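Local structure of transcriptional regulator nlh2 (Aquifex aeolicus, 4G3V) at residues Lys17-Asp22 against Asn154-Phe159. The protein is probably a sigma54-dependent transcriptional activator whose GAF domain, captured here in an inactive state, regulates its activity. Numbering follows the deposited sequence. Where two conformers were deposited one is given.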
ATOM      1  N   LYS A  17       1.400 -10.826  -0.813  1.00 22.42           N
ATOM      2  CA  LYS A  17       1.836 -12.217  -0.914  1.00 23.68           C
ATOM      3  C   LYS A  17       1.346 -12.858  -2.216  1.00 22.94           C
ATOM      4  O   LYS A  17       2.116 -13.513  -2.918  1.00 24.62           O
ATOM      5  CB  LYS A  17       1.326 -13.003   0.285  1.00 23.69           C
ATOM      6  CG  LYS A  17       1.759 -14.455   0.303  1.00 26.62           C
ATOM      7  CD  LYS A  17       1.352 -15.138   1.620  1.00 29.83           C
ATOM      8  CE  LYS A  17       1.707 -16.613   1.612  1.00 37.04           C
ATOM      9  NZ  LYS A  17       1.215 -17.329   2.834  1.00 40.46           N
ATOM     10  N   ILE A  18       0.071 -12.663  -2.544  1.00 23.47           N
ATOM     11  CA  ILE A  18      -0.487 -13.179  -3.797  1.00 25.13           C
ATOM     12  C   ILE A  18       0.226 -12.583  -5.014  1.00 24.41           C
ATOM     13  O   ILE A  18       0.639 -13.306  -5.931  1.00 25.04           O
ATOM     14  CB  ILE A  18      -1.981 -12.855  -3.894  1.00 26.09           C
ATOM     15  CG1 ILE A  18      -2.768 -13.643  -2.845  1.00 26.04           C
ATOM     16  CG2 ILE A  18      -2.517 -13.140  -5.295  1.00 27.52           C
ATOM     17  CD1 ILE A  18      -4.130 -13.052  -2.561  1.00 27.42           C
ATOM     18  N   LEU A  19       0.377 -11.260  -5.014  1.00 23.40           N
ATOM     19  CA  LEU A  19       0.916 -10.565  -6.171  1.00 24.37           C
ATOM     20  C   LEU A  19       2.433 -10.721  -6.361  1.00 24.10           C
ATOM     21  O   LEU A  19       2.956 -10.410  -7.434  1.00 25.24           O
ATOM     22  CB  LEU A  19       0.541  -9.088  -6.110  1.00 23.15           C
ATOM     23  CG  LEU A  19      -0.963  -8.801  -6.135  1.00 22.48           C
ATOM     24  CD1 LEU A  19      -1.198  -7.297  -6.058  1.00 24.17           C
ATOM     25  CD2 LEU A  19      -1.620  -9.393  -7.382  1.00 23.95           C
ATOM     26  N   THR A  20       3.131 -11.194  -5.338  1.00 23.56           N
ATOM     27  CA  THR A  20       4.553 -11.516  -5.478  1.00 26.15           C
ATOM     28  C   THR A  20       4.794 -13.020  -5.687  1.00 26.52           C
ATOM     29  O   THR A  20       5.933 -13.486  -5.660  1.00 27.61           O
ATOM     30  CB  THR A  20       5.385 -11.017  -4.281  1.00 27.03           C
ATOM     31  OG1 THR A  20       4.865 -11.544  -3.043  1.00 26.63           O
ATOM     32  CG2 THR A  20       5.376  -9.489  -4.244  1.00 28.92           C
ATOM     33  N   GLY A  21       3.707 -13.758  -5.893  1.00 28.10           N
ATOM     34  CA  GLY A  21       3.758 -15.168  -6.195  1.00 28.95           C
ATOM     35  C   GLY A  21       3.878 -15.424  -7.688  1.00 29.96           C
ATOM     36  O   GLY A  21       4.407 -14.608  -8.448  1.00 31.52           O
ATOM     37  N   ASP A  22       3.383 -16.574  -8.111  1.00 29.19           N
ATOM     38  CA  ASP A  22       3.638 -17.051  -9.458  1.00 29.80           C
ATOM     39  C   ASP A  22       2.350 -17.462 -10.149  1.00 27.06           C
ATOM     40  O   ASP A  22       2.379 -18.213 -11.123  1.00 27.82           O
ATOM     41  CB  ASP A  22       4.600 -18.236  -9.403  1.00 36.90           C
ATOM     42  CG  ASP A  22       5.952 -17.843  -8.886  1.00 41.05           C
ATOM     43  OD1 ASP A  22       6.636 -17.085  -9.589  1.00 44.65           O
ATOM     44  OD2 ASP A  22       6.330 -18.263  -7.774  1.00 43.49           O
ATOM     45  N   ASN A 154      -2.560   0.782  -5.790  1.00 21.27           N
ATOM     46  CA  ASN A 154      -1.112   0.923  -5.882  1.00 22.78           C
ATOM     47  C   ASN A 154      -0.366  -0.422  -5.922  1.00 23.65           C
ATOM     48  O   ASN A 154       0.588  -0.595  -6.697  1.00 22.74           O
ATOM     49  CB  ASN A 154      -0.607   1.778  -4.737  1.00 23.33           C
ATOM     50  CG  ASN A 154      -0.829   3.270  -4.997  1.00 28.26           C
ATOM     51  OD1 ASN A 154      -0.086   3.881  -5.742  1.00 31.89           O
ATOM     52  ND2 ASN A 154      -1.859   3.840  -4.403  1.00 29.01           N
ATOM     53  N   LEU A 155      -0.793  -1.369  -5.087  1.00 22.18           N
ATOM     54  CA  LEU A 155      -0.222  -2.708  -5.134  1.00 23.97           C
ATOM     55  C   LEU A 155      -0.440  -3.287  -6.516  1.00 21.74           C
ATOM     56  O   LEU A 155       0.437  -3.960  -7.076  1.00 22.12           O
ATOM     57  CB  LEU A 155      -0.852  -3.610  -4.081  1.00 23.39           C
ATOM     58  CG  LEU A 155      -0.591  -3.247  -2.622  1.00 24.93           C
ATOM     59  CD1 LEU A 155      -1.389  -4.163  -1.717  1.00 25.50           C
ATOM     60  CD2 LEU A 155       0.881  -3.322  -2.287  1.00 25.77           C
ATOM     61  N   LEU A 156      -1.616  -3.045  -7.075  1.00 23.44           N
ATOM     62  CA  LEU A 156      -1.897  -3.547  -8.412  1.00 23.04           C
ATOM     63  C   LEU A 156      -1.018  -2.845  -9.470  1.00 22.11           C
ATOM     64  O   LEU A 156      -0.610  -3.458 -10.457  1.00 25.03           O
ATOM     65  CB  LEU A 156      -3.389  -3.388  -8.735  1.00 21.33           C
ATOM     66  CG  LEU A 156      -4.289  -4.389  -8.001  1.00 21.47           C
ATOM     67  CD1 LEU A 156      -5.758  -3.995  -8.077  1.00 22.04           C
ATOM     68  CD2 LEU A 156      -4.103  -5.817  -8.583  1.00 23.90           C
ATOM     69  N   GLY A 157      -0.735  -1.561  -9.272  1.00 20.85           N
ATOM     70  CA  GLY A 157       0.164  -0.846 -10.169  1.00 23.63           C
ATOM     71  C   GLY A 157       1.532  -1.521 -10.207  1.00 23.84           C
ATOM     72  O   GLY A 157       2.117  -1.719 -11.260  1.00 24.05           O
ATOM     73  N   MET A 158       2.047  -1.893  -9.039  1.00 23.96           N
ATOM     74  CA  MET A 158       3.320  -2.601  -8.942  0.78 23.60           C
ATOM     75  C   MET A 158       3.222  -3.919  -9.705  1.00 24.29           C
ATOM     76  O   MET A 158       4.129  -4.299 -10.434  1.00 26.37           O
ATOM     77  CB  MET A 158       3.682  -2.896  -7.485  0.78 24.01           C
ATOM     78  CG  MET A 158       3.942  -1.675  -6.605  0.78 26.37           C
ATOM     79  SD  MET A 158       5.444  -0.776  -6.998  0.78 30.61           S
ATOM     80  CE  MET A 158       6.697  -2.037  -6.831  0.78 28.33           C
ATOM     81  N   PHE A 159       2.098  -4.608  -9.521  1.00 23.22           N
ATOM     82  CA  PHE A 159       1.877  -5.900 -10.168  1.00 23.67           C
ATOM     83  C   PHE A 159       1.856  -5.761 -11.694  1.00 25.56           C
ATOM     84  O   PHE A 159       2.421  -6.601 -12.411  1.00 25.33           O
ATOM     85  CB  PHE A 159       0.568  -6.518  -9.702  1.00 24.20           C
ATOM     86  CG  PHE A 159       0.343  -7.928 -10.203  1.00 25.14           C
ATOM     87  CD1 PHE A 159       1.165  -8.956  -9.797  1.00 23.18           C
ATOM     88  CD2 PHE A 159      -0.694  -8.211 -11.078  1.00 25.35           C
ATOM     89  CE1 PHE A 159       0.953 -10.254 -10.254  1.00 25.41           C
ATOM     90  CE2 PHE A 159      -0.919  -9.490 -11.533  1.00 24.47           C
ATOM     91  CZ  PHE A 159      -0.094 -10.518 -11.121  1.00 23.30           C
TER
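In the helical layer of this GAF domain, the last turn of the N-terminal helix 4-19 packs against the C-terminal helix 139-162 through one inserted residue, Leu-19, which Phe-159, Leu-156 and Leu-155 receive. Its two methyls divide the work. Leu-19 CD2 lies over the middle of the Phe-159 ring in a CH-pi contact, 3.7 Å from the ring centroid and only 12° off the normal. Leu-19 CD1 extends to the turn before Phe-159, where it meets CD2 of Leu-156 at 4.1 Å and CB of Leu-155 at 4.2 Å. Leu-19 CD1 also lies 3.9 Å from the carbonyl O of Leu-155, which already accepts the helical hydrogen bond from Phe-159 N.

Phe-159 turns its CG anti to the backbone N (chi1 -173°), which carries the ring out over Leu-19. The two side chains cross at about a right angle. The ring also approaches the helix end itself: Phe-159 CD1 is 3.3 Å from the carbonyl O of Leu-19. Helix 25-40 completes the apolar cluster, with Val-32 against Leu-19, Leu-29 against Leu-156, and the ring of Phe-25 nearly parallel to that of Phe-159. Bundled terminal helices beside the antiparallel sheet are a familiar feature of GAF domains, and here they also form part of the dimer interface. Met-158 of the second subunit packs on both Leu-19 and Leu-155. Past the helix end, Thr-20 OG1 hydrogen-bonds to Thr-16 O of its own chain and to Gly-123 N of the second subunit.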